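PDB 4Q6U: Rv3651-like N-terminal domain-containing protein from Mycobacterium tuberculosis, which is of unknown function but carries three sensor-type domains, one GAF-like and two PAS-like, and so probably takes part in sensing or signalling. Local coordinates for residues B[16-21]-B[86-91]; B[127-132]-B[211-216]. All blocks are in the same frame, centred on the assembly; numbering follows the deposited sequence.

From the N terminus the chain lays down strand 14-17, runs through two further strands, helix 48-61 and strands 65-69 and 74-82, and returns as strand 88-97 to pair with its own beginning; contact 1 closes this loop inside the GAF-like domain. Contact 2 opens only afterwards, in the PAS-like middle domain, where the end of helix 124-129 meets strand 206-215 after 78 intervening residues. The two loops therefore follow in series, neither nested nor crossed. Their centres lie about 17 Å apart, yet they touch: His89 ND1 lies 2.9 Å from Ala211 O, a probable hydrogen bond, and selenomethionine Met212 packs on Glu17 and Gly90, joining the two domains' sheets.

Contact 1 (B[16-21]-B[86-91]); sequences VETLGD and GRMHGV
A single water holds Thr18 to Met88: it donates to Thr18 O and to Met88 O, the latter at 2.7 Å, and accepts from Thr18 OG1. The threonine hydroxyl can reach it because chi1 of 54° sets OG1 between the backbone N and the carbonyl carbon, where it also lies over Gly90 CA at 3.4 Å. Its methyl, CG2, meets Val91 CG2 at 4.2 Å, so the two-faced threonine serves water and hydrophobic neighbour alike. Val16 and Val91, beta-branched and suited to extended chain, form an antiparallel hydrogen-bonded pair: Val16 N donates to Val91 O at 2.8 Å, and Val91 N donates back to Val16 O. Next comes the non-hydrogen-bonded pair Glu17-Gly90, where the missing side chain lets Val16 O come within 3.2 Å of Gly90 CA. Beyond it the pairing fades into a weak bond of 3.4 Å from Thr18 N to His89 O. Leu19 covers this end, with CD2 3.6 Å from Met88 O and beside the Arg87 guanidinium. Its backbone N donates to Glu17 OE1 from above the carboxylate plane, tying down the turn, while Glu17 OE2 makes a salt bridge with Arg194. His89 and Gly90 both face Val81, a classic beta bulge in the antiparallel sheet of this GAF-like domain.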
ATOM      1  N   VAL B  16      -1.747 -15.583 -25.280  1.00 48.25           N
ATOM      2  CA  VAL B  16      -0.972 -14.553 -25.952  1.00 46.44           C
ATOM      3  C   VAL B  16      -1.830 -13.332 -26.272  1.00 50.05           C
ATOM      4  O   VAL B  16      -2.836 -13.447 -26.948  1.00 44.65           O
ATOM      5  CB  VAL B  16      -0.355 -15.098 -27.255  1.00 49.71           C
ATOM      6  CG1 VAL B  16       0.182 -13.966 -28.110  1.00 51.59           C
ATOM      7  CG2 VAL B  16       0.734 -16.112 -26.933  1.00 52.96           C
ATOM      8  N   GLU B  17      -1.424 -12.171 -25.770  1.00 44.55           N
ATOM      9  CA  GLU B  17      -2.079 -10.911 -26.098  1.00 43.70           C
ATOM     10  C   GLU B  17      -1.532 -10.442 -27.442  1.00 60.99           C
ATOM     11  O   GLU B  17      -0.315 -10.397 -27.645  1.00 57.34           O
ATOM     12  CB  GLU B  17      -1.843  -9.873 -24.992  1.00 43.10           C
ATOM     13  CG  GLU B  17      -2.854  -8.722 -24.946  1.00 40.65           C
ATOM     14  CD  GLU B  17      -2.381  -7.504 -25.713  1.00 45.36           C
ATOM     15  OE1 GLU B  17      -1.522  -7.653 -26.612  1.00 52.10           O
ATOM     16  OE2 GLU B  17      -2.859  -6.396 -25.413  1.00 47.17           O
ATOM     17  N   THR B  18      -2.432 -10.111 -28.363  1.00 59.38           N
ATOM     18  CA  THR B  18      -2.042  -9.818 -29.739  1.00 56.65           C
ATOM     19  C   THR B  18      -2.455  -8.421 -30.200  1.00 62.67           C
ATOM     20  O   THR B  18      -2.751  -8.216 -31.375  1.00 62.77           O
ATOM     21  CB  THR B  18      -2.649 -10.848 -30.720  1.00 59.20           C
ATOM     22  OG1 THR B  18      -4.071 -10.914 -30.542  1.00 47.56           O
ATOM     23  CG2 THR B  18      -2.051 -12.227 -30.488  1.00 56.54           C
ATOM     24  N   LEU B  19      -2.473  -7.460 -29.282  1.00 51.27           N
ATOM     25  CA  LEU B  19      -2.862  -6.102 -29.649  1.00 58.57           C
ATOM     26  C   LEU B  19      -1.646  -5.193 -29.837  1.00 63.54           C
ATOM     27  O   LEU B  19      -1.778  -4.057 -30.290  1.00 62.21           O
ATOM     28  CB  LEU B  19      -3.814  -5.516 -28.603  1.00 51.54           C
ATOM     29  CG  LEU B  19      -5.232  -6.095 -28.644  1.00 49.63           C
ATOM     30  CD1 LEU B  19      -6.041  -5.668 -27.441  1.00 47.19           C
ATOM     31  CD2 LEU B  19      -5.940  -5.688 -29.933  1.00 51.14           C
ATOM     32  N   GLY B  20      -0.466  -5.700 -29.490  1.00 59.97           N
ATOM     33  CA  GLY B  20       0.767  -4.962 -29.701  1.00 63.35           C
ATOM     34  C   GLY B  20       1.388  -5.272 -31.053  1.00 66.50           C
ATOM     35  O   GLY B  20       0.781  -5.948 -31.882  1.00 58.64           O
ATOM     36  N   ASP B  21       2.600  -4.775 -31.284  1.00 71.30           N
ATOM     37  CA  ASP B  21       3.295  -5.024 -32.542  1.00 80.90           C
ATOM     38  C   ASP B  21       3.748  -6.478 -32.619  1.00 78.32           C
ATOM     39  O   ASP B  21       3.723  -7.096 -33.684  1.00 76.71           O
ATOM     40  CB  ASP B  21       4.489  -4.081 -32.696  1.00 90.10           C
ATOM     41  CG  ASP B  21       4.071  -2.626 -32.805  1.00 95.21           C
ATOM     42  OD1 ASP B  21       3.179  -2.320 -33.628  1.00 91.90           O
ATOM     43  OD2 ASP B  21       4.630  -1.790 -32.061  1.00 98.54           O
ATOM     44  N   GLY B  86     -16.234  -8.203 -32.466  1.00 44.27           N
ATOM     45  CA  GLY B  86     -15.504  -8.844 -33.548  1.00 46.02           C
ATOM     46  C   GLY B  86     -13.992  -8.702 -33.478  1.00 50.94           C
ATOM     47  O   GLY B  86     -13.273  -9.270 -34.299  1.00 46.90           O
ATOM     48  N   ARG B  87     -13.505  -7.953 -32.494  1.00 43.65           N
ATOM     49  CA  ARG B  87     -12.077  -7.669 -32.359  1.00 50.43           C
ATOM     50  C   ARG B  87     -11.321  -8.773 -31.642  1.00 45.32           C
ATOM     51  O   ARG B  87     -11.734  -9.254 -30.589  1.00 42.65           O
ATOM     52  CB  ARG B  87     -11.860  -6.350 -31.606  1.00 49.69           C
ATOM     53  CG  ARG B  87     -12.383  -5.128 -32.349  1.00 56.17           C
ATOM     54  CD  ARG B  87     -11.520  -4.820 -33.563  1.00 62.40           C
ATOM     55  NE  ARG B  87     -10.109  -4.727 -33.199  1.00 64.41           N
ATOM     56  CZ  ARG B  87      -9.537  -3.641 -32.688  1.00 61.89           C
ATOM     57  NH1 ARG B  87     -10.256  -2.540 -32.476  1.00 51.81           N
ATOM     58  NH2 ARG B  87      -8.243  -3.657 -32.386  1.00 59.61           N
HETATM   59  N   MSE B  88     -10.193  -9.157 -32.217  1.00 47.19           N
HETATM   60  CA  MSE B  88      -9.345 -10.183 -31.629  1.00 47.84           C
HETATM   61  C   MSE B  88      -8.494  -9.593 -30.519  1.00 45.19           C
HETATM   62  O   MSE B  88      -7.676  -8.715 -30.773  1.00 45.68           O
HETATM   63  CB  MSE B  88      -8.460 -10.799 -32.706  1.00 45.01           C
HETATM   64  CG  MSE B  88      -7.556 -11.886 -32.201  1.00 45.25           C
HETATM   65 SE   MSE B  88      -8.142 -13.647 -32.747  1.00102.33          SE
HETATM   66  CE  MSE B  88      -8.691 -13.241 -34.571  1.00 48.66           C
ATOM     67  N   HIS B  89      -8.700 -10.055 -29.287  1.00 40.07           N
ATOM     68  CA  HIS B  89      -7.924  -9.560 -28.157  1.00 41.53           C
ATOM     69  C   HIS B  89      -6.684 -10.404 -27.910  1.00 41.67           C
ATOM     70  O   HIS B  89      -5.688  -9.931 -27.348  1.00 41.22           O
ATOM     71  CB  HIS B  89      -8.772  -9.534 -26.885  1.00 41.66           C
ATOM     72  CG  HIS B  89      -9.716  -8.378 -26.817  1.00 40.32           C
ATOM     73  ND1 HIS B  89     -10.153  -7.843 -25.622  1.00 34.68           N
ATOM     74  CD2 HIS B  89     -10.305  -7.646 -27.792  1.00 38.97           C
ATOM     75  CE1 HIS B  89     -10.971  -6.837 -25.866  1.00 35.32           C
ATOM     76  NE2 HIS B  89     -11.082  -6.695 -27.176  1.00 40.11           N
ATOM     77  N   GLY B  90      -6.762 -11.664 -28.298  1.00 40.13           N
ATOM     78  CA  GLY B  90      -5.649 -12.564 -28.081  1.00 45.41           C
ATOM     79  C   GLY B  90      -5.856 -13.920 -28.719  1.00 47.40           C
ATOM     80  O   GLY B  90      -6.879 -14.175 -29.361  1.00 44.73           O
ATOM     81  N   VAL B  91      -4.862 -14.780 -28.534  1.00 42.74           N
ATOM     82  CA  VAL B  91      -4.875 -16.141 -29.047  1.00 44.11           C
ATOM     83  C   VAL B  91      -4.334 -17.062 -27.958  1.00 44.63           C
ATOM     84  O   VAL B  91      -3.327 -16.749 -27.321  1.00 51.12           O
ATOM     85  CB  VAL B  91      -4.014 -16.286 -30.335  1.00 45.96           C
ATOM     86  CG1 VAL B  91      -3.897 -17.757 -30.763  1.00 47.44           C
ATOM     87  CG2 VAL B  91      -4.571 -15.432 -31.459  1.00 52.41           C
TER
HETATM   88  O   HOH W   1      -5.354  -8.866 -32.141  1.00 52.81           O

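Contact 2 (B[127-132]-B[211-216]); sequences LTNSGK and AMNWRA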
ATOM      1  N   LEU B 127     -17.165 -12.054 -17.052  1.00 34.48           N
ATOM      2  CA  LEU B 127     -17.983 -11.948 -15.851  1.00 38.60           C
ATOM      3  C   LEU B 127     -17.854 -13.191 -14.981  1.00 36.14           C
ATOM      4  O   LEU B 127     -17.705 -13.092 -13.762  1.00 42.93           O
ATOM      5  CB  LEU B 127     -19.450 -11.714 -16.230  1.00 33.77           C
ATOM      6  CG  LEU B 127     -19.748 -10.311 -16.752  1.00 32.04           C
ATOM      7  CD1 LEU B 127     -21.181 -10.239 -17.236  1.00 42.58           C
ATOM      8  CD2 LEU B 127     -19.494  -9.264 -15.683  1.00 28.91           C
ATOM      9  N   THR B 128     -17.898 -14.360 -15.612  1.00 35.11           N
ATOM     10  CA  THR B 128     -17.731 -15.618 -14.895  1.00 33.89           C
ATOM     11  C   THR B 128     -16.363 -15.702 -14.227  1.00 45.35           C
ATOM     12  O   THR B 128     -16.266 -16.049 -13.048  1.00 42.89           O
ATOM     13  CB  THR B 128     -17.904 -16.824 -15.823  1.00 43.17           C
ATOM     14  OG1 THR B 128     -19.267 -16.891 -16.243  1.00 42.56           O
ATOM     15  CG2 THR B 128     -17.536 -18.114 -15.098  1.00 51.42           C
ATOM     16  N   ASN B 129     -15.315 -15.382 -14.986  1.00 35.88           N
ATOM     17  CA  ASN B 129     -13.957 -15.364 -14.456  1.00 38.55           C
ATOM     18  C   ASN B 129     -13.855 -14.472 -13.216  1.00 32.84           C
ATOM     19  O   ASN B 129     -13.206 -14.832 -12.235  1.00 35.79           O
ATOM     20  CB  ASN B 129     -12.966 -14.909 -15.535  1.00 32.41           C
ATOM     21  CG  ASN B 129     -12.760 -15.968 -16.624  1.00 47.51           C
ATOM     22  OD1 ASN B 129     -13.163 -17.114 -16.462  1.00 45.98           O
ATOM     23  ND2 ASN B 129     -12.125 -15.584 -17.724  1.00 33.89           N
ATOM     24  N   SER B 130     -14.521 -13.324 -13.250  1.00 32.39           N
ATOM     25  CA  SER B 130     -14.439 -12.403 -12.123  1.00 36.38           C
ATOM     26  C   SER B 130     -15.439 -12.797 -11.033  1.00 38.05           C
ATOM     27  O   SER B 130     -15.635 -12.073 -10.067  1.00 36.88           O
ATOM     28  CB  SER B 130     -14.655 -10.956 -12.584  1.00 37.48           C
ATOM     29  OG  SER B 130     -15.958 -10.753 -13.082  1.00 45.87           O
ATOM     30  N   GLY B 131     -16.052 -13.965 -11.187  1.00 42.60           N
ATOM     31  CA  GLY B 131     -16.845 -14.562 -10.131  1.00 44.68           C
ATOM     32  C   GLY B 131     -18.274 -14.077 -10.023  1.00 48.94           C
ATOM     33  O   GLY B 131     -18.951 -14.346  -9.031  1.00 51.26           O
ATOM     34  N   LYS B 132     -18.747 -13.371 -11.044  1.00 46.06           N
ATOM     35  CA  LYS B 132     -20.121 -12.881 -11.030  1.00 47.48           C
ATOM     36  C   LYS B 132     -21.070 -13.891 -11.682  1.00 50.75           C
ATOM     37  O   LYS B 132     -20.635 -14.790 -12.408  1.00 50.17           O
ATOM     38  CB  LYS B 132     -20.189 -11.521 -11.717  1.00 47.41           C
ATOM     39  CG  LYS B 132     -19.211 -10.531 -11.099  1.00 43.13           C
ATOM     40  CD  LYS B 132     -19.388  -9.136 -11.641  1.00 51.26           C
ATOM     41  CE  LYS B 132     -19.105  -8.091 -10.559  1.00 52.57           C
ATOM     42  NZ  LYS B 132     -17.766  -7.486 -10.712  1.00 59.02           N
ATOM     43  N   ALA B 211      -9.027  -5.694 -22.924  1.00 33.02           N
ATOM     44  CA  ALA B 211      -8.479  -6.561 -21.891  1.00 33.96           C
ATOM     45  C   ALA B 211      -8.869  -8.028 -22.050  1.00 32.24           C
ATOM     46  O   ALA B 211      -9.783  -8.371 -22.795  1.00 36.26           O
ATOM     47  CB  ALA B 211      -8.920  -6.052 -20.510  1.00 30.84           C
HETATM   48  N   MSE B 212      -8.149  -8.896 -21.354  1.00 29.90           N
HETATM   49  CA  MSE B 212      -8.593 -10.263 -21.150  1.00 37.65           C
HETATM   50  C   MSE B 212      -8.370 -10.625 -19.701  1.00 36.95           C
HETATM   51  O   MSE B 212      -7.310 -10.319 -19.153  1.00 32.63           O
HETATM   52  CB  MSE B 212      -7.836 -11.245 -22.052  1.00 32.32           C
HETATM   53  CG  MSE B 212      -8.030 -11.015 -23.516  1.00 34.20           C
HETATM   54 SE   MSE B 212      -7.016 -12.358 -24.496  1.00 48.81          SE
HETATM   55  CE  MSE B 212      -5.208 -11.646 -24.231  1.00 45.89           C
ATOM     56  N   ASN B 213      -9.349 -11.258 -19.060  1.00 28.18           N
ATOM     57  CA  ASN B 213      -9.048 -11.870 -17.773  1.00 27.60           C
ATOM     58  C   ASN B 213      -9.092 -13.393 -17.839  1.00 31.81           C
ATOM     59  O   ASN B 213      -9.395 -13.983 -18.888  1.00 33.76           O
ATOM     60  CB  ASN B 213      -9.984 -11.330 -16.667  1.00 32.23           C
ATOM     61  CG  ASN B 213     -11.437 -11.765 -16.833  1.00 34.62           C
ATOM     62  OD1 ASN B 213     -11.761 -12.657 -17.620  1.00 34.11           O
ATOM     63  ND2 ASN B 213     -12.320 -11.137 -16.061  1.00 25.48           N
ATOM     64  N   TRP B 214      -8.744 -14.016 -16.720  1.00 29.99           N
ATOM     65  CA  TRP B 214      -8.861 -15.453 -16.540  1.00 32.32           C
ATOM     66  C   TRP B 214      -8.846 -15.726 -15.039  1.00 37.27           C
ATOM     67  O   TRP B 214      -8.300 -14.932 -14.267  1.00 33.10           O
ATOM     68  CB  TRP B 214      -7.726 -16.207 -17.251  1.00 36.07           C
ATOM     69  CG  TRP B 214      -6.350 -15.922 -16.711  1.00 32.26           C
ATOM     70  CD1 TRP B 214      -5.676 -16.633 -15.755  1.00 37.34           C
ATOM     71  CD2 TRP B 214      -5.474 -14.866 -17.115  1.00 33.85           C
ATOM     72  NE1 TRP B 214      -4.434 -16.079 -15.534  1.00 34.74           N
ATOM     73  CE2 TRP B 214      -4.287 -14.990 -16.353  1.00 34.33           C
ATOM     74  CE3 TRP B 214      -5.576 -13.823 -18.040  1.00 31.57           C
ATOM     75  CZ2 TRP B 214      -3.213 -14.114 -16.495  1.00 32.98           C
ATOM     76  CZ3 TRP B 214      -4.506 -12.947 -18.178  1.00 36.97           C
ATOM     77  CH2 TRP B 214      -3.341 -13.099 -17.407  1.00 37.64           C
ATOM     78  N   ARG B 215      -9.466 -16.824 -14.620  1.00 37.59           N
ATOM     79  CA  ARG B 215      -9.450 -17.198 -13.213  1.00 38.60           C
ATOM     80  C   ARG B 215      -8.065 -17.754 -12.881  1.00 37.53           C
ATOM     81  O   ARG B 215      -7.585 -18.664 -13.560  1.00 38.99           O
ATOM     82  CB  ARG B 215     -10.546 -18.225 -12.903  1.00 41.82           C
ATOM     83  CG  ARG B 215     -10.648 -18.616 -11.427  1.00 36.16           C
ATOM     84  CD  ARG B 215     -11.309 -17.507 -10.605  1.00 30.78           C
ATOM     85  NE  ARG B 215     -12.665 -17.241 -11.086  1.00 36.17           N
ATOM     86  CZ  ARG B 215     -13.748 -17.843 -10.607  1.00 42.50           C
ATOM     87  NH1 ARG B 215     -13.628 -18.734  -9.633  1.00 48.71           N
ATOM     88  NH2 ARG B 215     -14.946 -17.555 -11.095  1.00 38.73           N
ATOM     89  N   ALA B 216      -7.410 -17.181 -11.874  1.00 45.29           N
ATOM     90  CA  ALA B 216      -6.061 -17.611 -11.494  1.00 43.10           C
ATOM     91  C   ALA B 216      -6.117 -18.702 -10.430  1.00 52.00           C
ATOM     92  O   ALA B 216      -7.189 -19.044  -9.934  1.00 51.97           O
ATOM     93  CB  ALA B 216      -5.241 -16.424 -11.007  1.00 41.12           C
TER
HETATM   94  O   HOH W   2     -10.602 -18.699 -16.618  1.00 33.16           O
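The guanidinium of Arg215 presents its edge to the end of helix 124-129, with the carbonyls of Thr128 and Asn129 along it, while Gly131 CA approaches obliquely, 3.7 Å from NH2. Arg215 NH2 donates to Thr128 O at 2.8 Å, almost exactly in the guanidinium plane, and NE donates to Asn129 O at 2.7 Å, with that oxygen tilted 22° from the plane. Bends at chi2 and chi3 fold the long chain back to bring both donors there. The positive charge suits a helix C terminus, whose carbonyls would probably favour it. Thr128 O also accepts from Gly131 N, part of the Schellman motif completed by Lys132 N to Leu127 O; the C-prime position, held by Gly131, has a positive phi, which glycine adopts without strain.

The side-chain amides of Asn129 and Asn213 also meet, with their planes 54° apart. Asn129 ND2 donates to Asn213 OD1 at 3.0 Å, in its own amide plane but above the plane of the receiving carbonyl; it donates to Ile107 O too. The amide's other end, Asn129 OD1, accepts a hydrogen bond from a water that in turn accepts one from Arg215 N. Asparagine thus gives and receives at one buried place. Asn213 ND2 reaches back to Ser126 O of the same helix. Helix 124-129 is thereby pinned to strand 206-215, the central strand of the PAS-like sheet, flanked by 109-114 and 186-198, while Trp214 points away from the helix and packs on Leu15 of strand 14-17.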